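Local coordinates for bifunctional pinoresinol-lariciresinol reductase 1 (Thuja plicata, PDB 1QYD), which reduces pinoresinol to lariciresinol and then lariciresinol to secoisolariciresinol in lignan biosynthesis, taking the 4R-hydride from NADPH, at residues M176-G188 / W236-I249. Residues are numbered along the deposited sequence; the frame is centred on the assembly and turned at random.
Sequences MPPRDKVLIYGDG and WERLSEQNLDKIYI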
ATOM      1  N   MET A 176     -22.438   1.425  18.380  1.00 20.12           N
ATOM      2  CA  MET A 176     -23.378   1.697  19.446  1.00 24.87           C
ATOM      3  C   MET A 176     -22.733   1.462  20.797  1.00 26.36           C
ATOM      4  O   MET A 176     -21.836   0.620  20.896  1.00 32.24           O
ATOM      5  CB  MET A 176     -24.574   0.803  19.289  1.00 26.91           C
ATOM      6  CG  MET A 176     -25.507   1.351  18.229  1.00 37.41           C
ATOM      7  SD  MET A 176     -26.343   2.901  18.636  1.00 44.32           S
ATOM      8  CE  MET A 176     -27.987   2.327  18.296  1.00 39.55           C
ATOM      9  N   PRO A 177     -23.079   2.193  21.866  1.00 28.46           N
ATOM     10  CA  PRO A 177     -22.534   1.972  23.196  1.00 32.51           C
ATOM     11  C   PRO A 177     -23.149   0.683  23.715  1.00 36.88           C
ATOM     12  O   PRO A 177     -24.363   0.500  23.593  1.00 38.40           O
ATOM     13  CB  PRO A 177     -22.936   3.211  23.954  1.00 33.47           C
ATOM     14  CG  PRO A 177     -23.527   4.184  22.952  1.00 29.81           C
ATOM     15  CD  PRO A 177     -24.106   3.230  21.926  1.00 28.48           C
ATOM     16  N   PRO A 178     -22.367  -0.278  24.207  1.00 42.62           N
ATOM     17  CA  PRO A 178     -22.877  -1.584  24.599  1.00 47.27           C
ATOM     18  C   PRO A 178     -23.391  -1.735  26.020  1.00 49.33           C
ATOM     19  O   PRO A 178     -22.820  -1.173  26.950  1.00 50.40           O
ATOM     20  CB  PRO A 178     -21.722  -2.514  24.285  1.00 49.75           C
ATOM     21  CG  PRO A 178     -20.528  -1.676  24.643  1.00 44.34           C
ATOM     22  CD  PRO A 178     -20.918  -0.332  24.048  1.00 46.37           C
ATOM     23  N   ARG A 179     -24.485  -2.491  26.178  1.00 52.02           N
ATOM     24  CA  ARG A 179     -24.980  -2.873  27.493  1.00 52.39           C
ATOM     25  C   ARG A 179     -24.120  -4.030  28.042  1.00 52.15           C
ATOM     26  O   ARG A 179     -23.491  -4.801  27.288  1.00 48.43           O
ATOM     27  CB  ARG A 179     -26.452  -3.302  27.391  1.00 53.66           C
ATOM     28  CG  ARG A 179     -27.093  -3.451  28.784  1.00 53.80           C
ATOM     29  CD  ARG A 179     -28.597  -3.677  28.790  1.00 50.44           C
ATOM     30  NE  ARG A 179     -29.321  -2.467  28.444  1.00 43.21           N
ATOM     31  CZ  ARG A 179     -30.441  -2.511  27.720  1.00 43.43           C
ATOM     32  NH1 ARG A 179     -30.940  -3.668  27.287  1.00 41.35           N
ATOM     33  NH2 ARG A 179     -31.075  -1.377  27.427  1.00 43.73           N
ATOM     34  N   ASP A 180     -24.109  -4.089  29.395  1.00 50.67           N
ATOM     35  CA  ASP A 180     -23.380  -5.014  30.276  1.00 46.98           C
ATOM     36  C   ASP A 180     -21.892  -4.696  30.377  1.00 43.27           C
ATOM     37  O   ASP A 180     -21.513  -4.123  31.392  1.00 47.26           O
ATOM     38  CB  ASP A 180     -23.486  -6.518  29.849  1.00 49.80           C
ATOM     39  CG  ASP A 180     -24.844  -7.215  29.952  1.00 50.34           C
ATOM     40  OD1 ASP A 180     -24.926  -8.267  30.590  1.00 45.91           O
ATOM     41  OD2 ASP A 180     -25.812  -6.721  29.368  1.00 52.59           O
ATOM     42  N   LYS A 181     -21.026  -4.999  29.389  1.00 38.84           N
ATOM     43  CA  LYS A 181     -19.580  -4.784  29.467  1.00 35.56           C
ATOM     44  C   LYS A 181     -19.062  -3.579  28.717  1.00 35.71           C
ATOM     45  O   LYS A 181     -19.771  -2.951  27.931  1.00 37.10           O
ATOM     46  CB  LYS A 181     -18.779  -5.922  28.888  1.00 35.66           C
ATOM     47  CG  LYS A 181     -18.952  -7.293  29.471  1.00 42.96           C
ATOM     48  CD  LYS A 181     -18.832  -8.259  28.295  1.00 41.69           C
ATOM     49  CE  LYS A 181     -20.105  -8.219  27.444  1.00 36.46           C
ATOM     50  NZ  LYS A 181     -19.959  -9.162  26.354  1.00 38.52           N
ATOM     51  N   VAL A 182     -17.775  -3.327  28.992  1.00 30.97           N
ATOM     52  CA  VAL A 182     -16.950  -2.362  28.294  1.00 32.04           C
ATOM     53  C   VAL A 182     -15.529  -2.783  28.578  1.00 28.73           C
ATOM     54  O   VAL A 182     -15.158  -3.003  29.732  1.00 31.89           O
ATOM     55  CB  VAL A 182     -17.053  -0.864  28.761  1.00 37.67           C
ATOM     56  CG1 VAL A 182     -18.143  -0.157  27.966  1.00 39.31           C
ATOM     57  CG2 VAL A 182     -17.326  -0.775  30.255  1.00 41.45           C
ATOM     58  N   LEU A 183     -14.735  -2.945  27.520  1.00 25.64           N
ATOM     59  CA  LEU A 183     -13.322  -3.246  27.666  1.00 24.36           C
ATOM     60  C   LEU A 183     -12.611  -1.895  27.830  1.00 25.40           C
ATOM     61  O   LEU A 183     -12.903  -0.967  27.065  1.00 20.36           O
ATOM     62  CB  LEU A 183     -12.870  -4.001  26.412  1.00 23.35           C
ATOM     63  CG  LEU A 183     -11.651  -4.972  26.404  1.00 29.55           C
ATOM     64  CD1 LEU A 183     -12.073  -6.330  25.819  1.00 22.65           C
ATOM     65  CD2 LEU A 183     -10.539  -4.454  25.500  1.00 24.43           C
ATOM     66  N   ILE A 184     -11.778  -1.705  28.885  1.00 25.19           N
ATOM     67  CA  ILE A 184     -11.008  -0.466  29.054  1.00 25.21           C
ATOM     68  C   ILE A 184      -9.520  -0.738  28.841  1.00 26.70           C
ATOM     69  O   ILE A 184      -8.967  -1.804  29.090  1.00 26.86           O
ATOM     70  CB  ILE A 184     -11.213   0.196  30.473  1.00 22.93           C
ATOM     71  CG1 ILE A 184     -12.659   0.611  30.709  1.00 19.57           C
ATOM     72  CG2 ILE A 184     -10.393   1.477  30.557  1.00 26.50           C
ATOM     73  CD1 ILE A 184     -12.879   1.615  31.865  1.00  9.51           C
ATOM     74  N   TYR A 185      -8.844   0.262  28.303  1.00 27.17           N
ATOM     75  CA  TYR A 185      -7.462   0.105  27.953  1.00 26.81           C
ATOM     76  C   TYR A 185      -6.620   0.652  29.082  1.00 26.33           C
ATOM     77  O   TYR A 185      -6.438   1.847  29.310  1.00 30.62           O
ATOM     78  CB  TYR A 185      -7.255   0.822  26.611  1.00 21.74           C
ATOM     79  CG  TYR A 185      -8.213   0.229  25.569  1.00 20.61           C
ATOM     80  CD1 TYR A 185      -9.291   0.992  25.097  1.00 20.31           C
ATOM     81  CD2 TYR A 185      -8.060  -1.100  25.154  1.00 12.90           C
ATOM     82  CE1 TYR A 185     -10.230   0.426  24.239  1.00 13.79           C
ATOM     83  CE2 TYR A 185      -8.977  -1.666  24.287  1.00  9.91           C
ATOM     84  CZ  TYR A 185     -10.060  -0.904  23.849  1.00 16.17           C
ATOM     85  OH  TYR A 185     -11.042  -1.505  23.087  1.00 18.05           O
ATOM     86  N   GLY A 186      -6.219  -0.339  29.862  1.00 22.58           N
ATOM     87  CA  GLY A 186      -5.313  -0.135  30.973  1.00 26.32           C
ATOM     88  C   GLY A 186      -6.006   0.408  32.192  1.00 28.19           C
ATOM     89  O   GLY A 186      -6.609  -0.303  33.003  1.00 33.63           O
ATOM     90  N   ASP A 187      -5.840   1.717  32.269  1.00 27.49           N
ATOM     91  CA  ASP A 187      -6.402   2.521  33.331  1.00 29.24           C
ATOM     92  C   ASP A 187      -7.649   3.203  32.826  1.00 24.43           C
ATOM     93  O   ASP A 187      -8.673   3.226  33.496  1.00 25.73           O
ATOM     94  CB  ASP A 187      -5.356   3.564  33.791  1.00 33.43           C
ATOM     95  CG  ASP A 187      -4.614   4.402  32.728  1.00 40.53           C
ATOM     96  OD1 ASP A 187      -3.918   5.334  33.128  1.00 45.93           O
ATOM     97  OD2 ASP A 187      -4.697   4.143  31.520  1.00 42.07           O
ATOM     98  N   GLY A 188      -7.551   3.724  31.602  1.00 23.78           N
ATOM     99  CA  GLY A 188      -8.600   4.512  30.991  1.00 23.44           C
ATOM    100  C   GLY A 188      -8.575   5.920  31.550  1.00 20.04           C
ATOM    101  O   GLY A 188      -9.617   6.544  31.668  1.00 20.16           O
ATOM    102  N   TRP A 236     -22.006   8.016  29.493  1.00 16.60           N
ATOM    103  CA  TRP A 236     -23.014   7.051  29.069  1.00 17.87           C
ATOM    104  C   TRP A 236     -23.737   6.554  30.305  1.00 21.53           C
ATOM    105  O   TRP A 236     -24.967   6.560  30.365  1.00 19.76           O
ATOM    106  CB  TRP A 236     -22.457   5.790  28.356  1.00 17.50           C
ATOM    107  CG  TRP A 236     -23.595   5.019  27.637  1.00 22.01           C
ATOM    108  CD1 TRP A 236     -24.560   5.699  26.928  1.00 25.05           C
ATOM    109  CD2 TRP A 236     -23.827   3.670  27.602  1.00 22.26           C
ATOM    110  NE1 TRP A 236     -25.389   4.811  26.455  1.00 24.89           N
ATOM    111  CE2 TRP A 236     -24.990   3.598  26.832  1.00 22.37           C
ATOM    112  CE3 TRP A 236     -23.269   2.499  28.090  1.00 30.16           C
ATOM    113  CZ2 TRP A 236     -25.616   2.386  26.529  1.00 31.28           C
ATOM    114  CZ3 TRP A 236     -23.893   1.277  27.795  1.00 33.49           C
ATOM    115  CH2 TRP A 236     -25.054   1.204  27.023  1.00 29.13           C
ATOM    116  N   GLU A 237     -22.943   6.167  31.309  1.00 25.41           N
ATOM    117  CA  GLU A 237     -23.463   5.692  32.569  1.00 25.65           C
ATOM    118  C   GLU A 237     -24.419   6.723  33.098  1.00 23.91           C
ATOM    119  O   GLU A 237     -25.601   6.395  33.221  1.00 28.55           O
ATOM    120  CB  GLU A 237     -22.327   5.461  33.544  1.00 25.83           C
ATOM    121  CG  GLU A 237     -21.824   4.053  33.341  1.00 19.71           C
ATOM    122  CD  GLU A 237     -20.516   3.658  33.987  1.00 25.51           C
ATOM    123  OE1 GLU A 237     -20.041   2.607  33.588  1.00 25.37           O
ATOM    124  OE2 GLU A 237     -19.965   4.353  34.850  1.00 27.75           O
ATOM    125  N   ARG A 238     -23.957   7.976  33.223  1.00 19.32           N
ATOM    126  CA  ARG A 238     -24.815   9.054  33.704  1.00 21.90           C
ATOM    127  C   ARG A 238     -26.088   9.234  32.868  1.00 26.71           C
ATOM    128  O   ARG A 238     -27.115   9.670  33.401  1.00 28.30           O
ATOM    129  CB  ARG A 238     -24.023  10.365  33.722  1.00 14.89           C
ATOM    130  CG  ARG A 238     -24.805  11.552  34.266  1.00 21.80           C
ATOM    131  CD  ARG A 238     -24.260  12.928  33.853  1.00 30.87           C
ATOM    132  NE  ARG A 238     -24.663  13.381  32.506  1.00 34.53           N
ATOM    133  CZ  ARG A 238     -25.888  13.883  32.201  1.00 35.67           C
ATOM    134  NH1 ARG A 238     -26.880  14.006  33.113  1.00 31.54           N
ATOM    135  NH2 ARG A 238     -26.114  14.325  30.958  1.00 27.73           N
ATOM    136  N   LEU A 239     -26.068   8.829  31.585  1.00 29.12           N
ATOM    137  CA  LEU A 239     -27.168   9.096  30.670  1.00 28.20           C
ATOM    138  C   LEU A 239     -28.202   8.005  30.536  1.00 29.16           C
ATOM    139  O   LEU A 239     -29.412   8.238  30.612  1.00 27.13           O
ATOM    140  CB  LEU A 239     -26.582   9.414  29.301  1.00 27.25           C
ATOM    141  CG  LEU A 239     -26.439  10.848  28.811  1.00 28.04           C
ATOM    142  CD1 LEU A 239     -25.596  11.655  29.751  1.00 26.27           C
ATOM    143  CD2 LEU A 239     -25.764  10.836  27.461  1.00 21.85           C
ATOM    144  N   SER A 240     -27.690   6.801  30.304  1.00 29.09           N
ATOM    145  CA  SER A 240     -28.522   5.622  30.172  1.00 32.89           C
ATOM    146  C   SER A 240     -29.132   5.227  31.530  1.00 38.72           C
ATOM    147  O   SER A 240     -30.202   4.617  31.644  1.00 37.54           O
ATOM    148  CB  SER A 240     -27.651   4.487  29.584  1.00 29.73           C
ATOM    149  OG  SER A 240     -26.498   4.155  30.356  1.00 17.07           O
ATOM    150  N   GLU A 241     -28.414   5.675  32.571  1.00 43.52           N
ATOM    151  CA  GLU A 241     -28.657   5.434  33.979  1.00 42.09           C
ATOM    152  C   GLU A 241     -28.386   3.969  34.243  1.00 41.48           C
ATOM    153  O   GLU A 241     -29.241   3.212  34.699  1.00 43.70           O
ATOM    154  CB  GLU A 241     -30.101   5.777  34.366  1.00 44.13           C
ATOM    155  CG  GLU A 241     -30.462   7.232  34.161  1.00 41.03           C
ATOM    156  CD  GLU A 241     -31.905   7.479  34.518  1.00 38.57           C
ATOM    157  OE1 GLU A 241     -32.146   8.044  35.578  1.00 36.24           O
ATOM    158  OE2 GLU A 241     -32.779   7.099  33.743  1.00 35.03           O
ATOM    159  N   GLN A 242     -27.173   3.558  33.879  1.00 40.32           N
ATOM    160  CA  GLN A 242     -26.760   2.200  34.155  1.00 43.73           C
ATOM    161  C   GLN A 242     -25.262   2.136  34.286  1.00 42.15           C
ATOM    162  O   GLN A 242     -24.524   2.813  33.577  1.00 43.86           O
ATOM    163  CB  GLN A 242     -27.235   1.240  33.042  1.00 46.99           C
ATOM    164  CG  GLN A 242     -26.717   1.413  31.623  1.00 50.09           C
ATOM    165  CD  GLN A 242     -27.471   0.534  30.641  1.00 53.32           C
ATOM    166  OE1 GLN A 242     -28.528   0.898  30.117  1.00 52.76           O
ATOM    167  NE2 GLN A 242     -26.929  -0.655  30.386  1.00 52.40           N
ATOM    168  N   ASN A 243     -24.838   1.347  35.265  1.00 40.21           N
ATOM    169  CA  ASN A 243     -23.428   1.114  35.493  1.00 41.10           C
ATOM    170  C   ASN A 243     -23.000  -0.232  34.893  1.00 41.59           C
ATOM    171  O   ASN A 243     -23.465  -1.326  35.241  1.00 47.41           O
ATOM    172  CB  ASN A 243     -23.148   1.144  36.998  1.00 38.38           C
ATOM    173  CG  ASN A 243     -21.672   1.219  37.385  1.00 34.62           C
ATOM    174  OD1 ASN A 243     -21.276   2.185  38.033  1.00 33.34           O
ATOM    175  ND2 ASN A 243     -20.806   0.254  37.049  1.00 31.10           N
ATOM    176  N   LEU A 244     -22.077  -0.095  33.943  1.00 37.72           N
ATOM    177  CA  LEU A 244     -21.459  -1.197  33.254  1.00 29.33           C
ATOM    178  C   LEU A 244     -20.383  -1.912  34.074  1.00 28.45           C
ATOM    179  O   LEU A 244     -19.863  -1.464  35.097  1.00 21.42           O
ATOM    180  CB  LEU A 244     -20.906  -0.633  31.973  1.00 25.87           C
ATOM    181  CG  LEU A 244     -21.730  -0.428  30.697  1.00 28.36           C
ATOM    182  CD1 LEU A 244     -23.190  -0.130  30.929  1.00 28.24           C
ATOM    183  CD2 LEU A 244     -21.065   0.736  29.984  1.00 31.64           C
ATOM    184  N   ASP A 245     -20.109  -3.106  33.563  1.00 29.83           N
ATOM    185  CA  ASP A 245     -19.178  -4.035  34.143  1.00 33.81           C
ATOM    186  C   ASP A 245     -17.906  -4.115  33.316  1.00 34.14           C
ATOM    187  O   ASP A 245     -17.714  -4.795  32.304  1.00 32.41           O
ATOM    188  CB  ASP A 245     -19.888  -5.384  34.261  1.00 39.90           C
ATOM    189  CG  ASP A 245     -20.993  -5.401  35.314  1.00 42.15           C
ATOM    190  OD1 ASP A 245     -22.099  -4.916  35.062  1.00 43.75           O
ATOM    191  OD2 ASP A 245     -20.737  -5.909  36.399  1.00 47.21           O
ATOM    192  N   LYS A 246     -17.047  -3.312  33.925  1.00 33.39           N
ATOM    193  CA  LYS A 246     -15.686  -3.008  33.533  1.00 35.93           C
ATOM    194  C   LYS A 246     -14.686  -4.144  33.637  1.00 36.75           C
ATOM    195  O   LYS A 246     -14.729  -4.934  34.578  1.00 40.91           O
ATOM    196  CB  LYS A 246     -15.240  -1.824  34.376  1.00 32.63           C
ATOM    197  CG  LYS A 246     -16.181  -0.671  34.115  1.00 25.28           C
ATOM    198  CD  LYS A 246     -15.783   0.522  34.926  1.00 28.95           C
ATOM    199  CE  LYS A 246     -17.008   1.042  35.658  1.00 27.74           C
ATOM    200  NZ  LYS A 246     -18.099   1.278  34.734  1.00 25.37           N
ATOM    201  N   ILE A 247     -13.754  -4.218  32.675  1.00 37.47           N
ATOM    202  CA  ILE A 247     -12.826  -5.342  32.599  1.00 38.81           C
ATOM    203  C   ILE A 247     -11.344  -4.933  32.662  1.00 39.88           C
ATOM    204  O   ILE A 247     -10.598  -5.475  33.491  1.00 41.67           O
ATOM    205  CB  ILE A 247     -13.101  -6.149  31.288  1.00 38.61           C
ATOM    206  CG1 ILE A 247     -14.579  -6.195  30.848  1.00 35.57           C
ATOM    207  CG2 ILE A 247     -12.642  -7.570  31.571  1.00 37.46           C
ATOM    208  CD1 ILE A 247     -15.585  -7.056  31.641  1.00 37.69           C
ATOM    209  N   TYR A 248     -10.929  -3.943  31.834  1.00 36.34           N
ATOM    210  CA  TYR A 248      -9.579  -3.373  31.688  1.00 33.59           C
ATOM    211  C   TYR A 248      -8.550  -4.320  31.059  1.00 37.10           C
ATOM    212  O   TYR A 248      -8.546  -5.526  31.314  1.00 41.41           O
ATOM    213  CB  TYR A 248      -9.002  -2.877  33.040  1.00 29.87           C
ATOM    214  CG  TYR A 248      -9.832  -1.821  33.787  1.00 25.45           C
ATOM    215  CD1 TYR A 248     -11.028  -2.209  34.384  1.00 28.91           C
ATOM    216  CD2 TYR A 248      -9.450  -0.477  33.884  1.00 24.47           C
ATOM    217  CE1 TYR A 248     -11.839  -1.296  35.059  1.00 27.24           C
ATOM    218  CE2 TYR A 248     -10.260   0.458  34.562  1.00 23.61           C
ATOM    219  CZ  TYR A 248     -11.457   0.030  35.144  1.00 22.09           C
ATOM    220  OH  TYR A 248     -12.314   0.882  35.811  1.00 28.04           O
ATOM    221  N   ILE A 249      -7.658  -3.801  30.192  1.00 36.75           N
ATOM    222  CA  ILE A 249      -6.678  -4.607  29.464  1.00 32.89           C
ATOM    223  C   ILE A 249      -5.346  -3.876  29.285  1.00 31.55           C
ATOM    224  O   ILE A 249      -5.354  -2.663  29.401  1.00 27.76           O
ATOM    225  CB  ILE A 249      -7.358  -4.990  28.133  1.00 29.99           C
ATOM    226  CG1 ILE A 249      -6.699  -6.254  27.664  1.00 31.19           C
ATOM    227  CG2 ILE A 249      -7.260  -3.895  27.079  1.00 36.44           C
ATOM    228  CD1 ILE A 249      -7.456  -6.978  26.538  1.00 41.12           C
TER
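Pro177 lays its CB over one face of the Trp236 indole, a CH-pi contact 3.7 Å from the centroid of the five-membered ring, while Ser240 OG sits over the opposite face. The tryptophan comes from the last turns of helix 229-241, and the chain leaving that helix runs parallel to 181-182 as a short, loosely bonded two-stranded pairing within this NmrA-type reductase, apart from the five-stranded parallel sheet of its Rossmann-type fold. With CG anti to the backbone N (chi1 -166°), the indole reaches from the helix to the proline, and Leu244 CD2 meets its edge. Replacing Trp236 with an alanine would strip the indole from between Ser240 and Pro177, and is likely to leave Pro177 CB without its aromatic partner and open a gap between helix and loop. The pairing starts with a nearly straight hydrogen bond from Asp245 N to Asp180 O (2.8 Å, 169°). Beside it, Val182 CG1 packs on Leu244 CD2 at 3.7 Å, and Ile233 of the same helix touches both side chains. Farther along, Ile184 and Tyr248 point the same way, side by side, with Ile184 CB over the phenol face. Tyr185 OH is hydrogen-bonded to Ala169 O, and along the same tyrosine ring, CD2 lies 3.5 Å from Ile249 CG2.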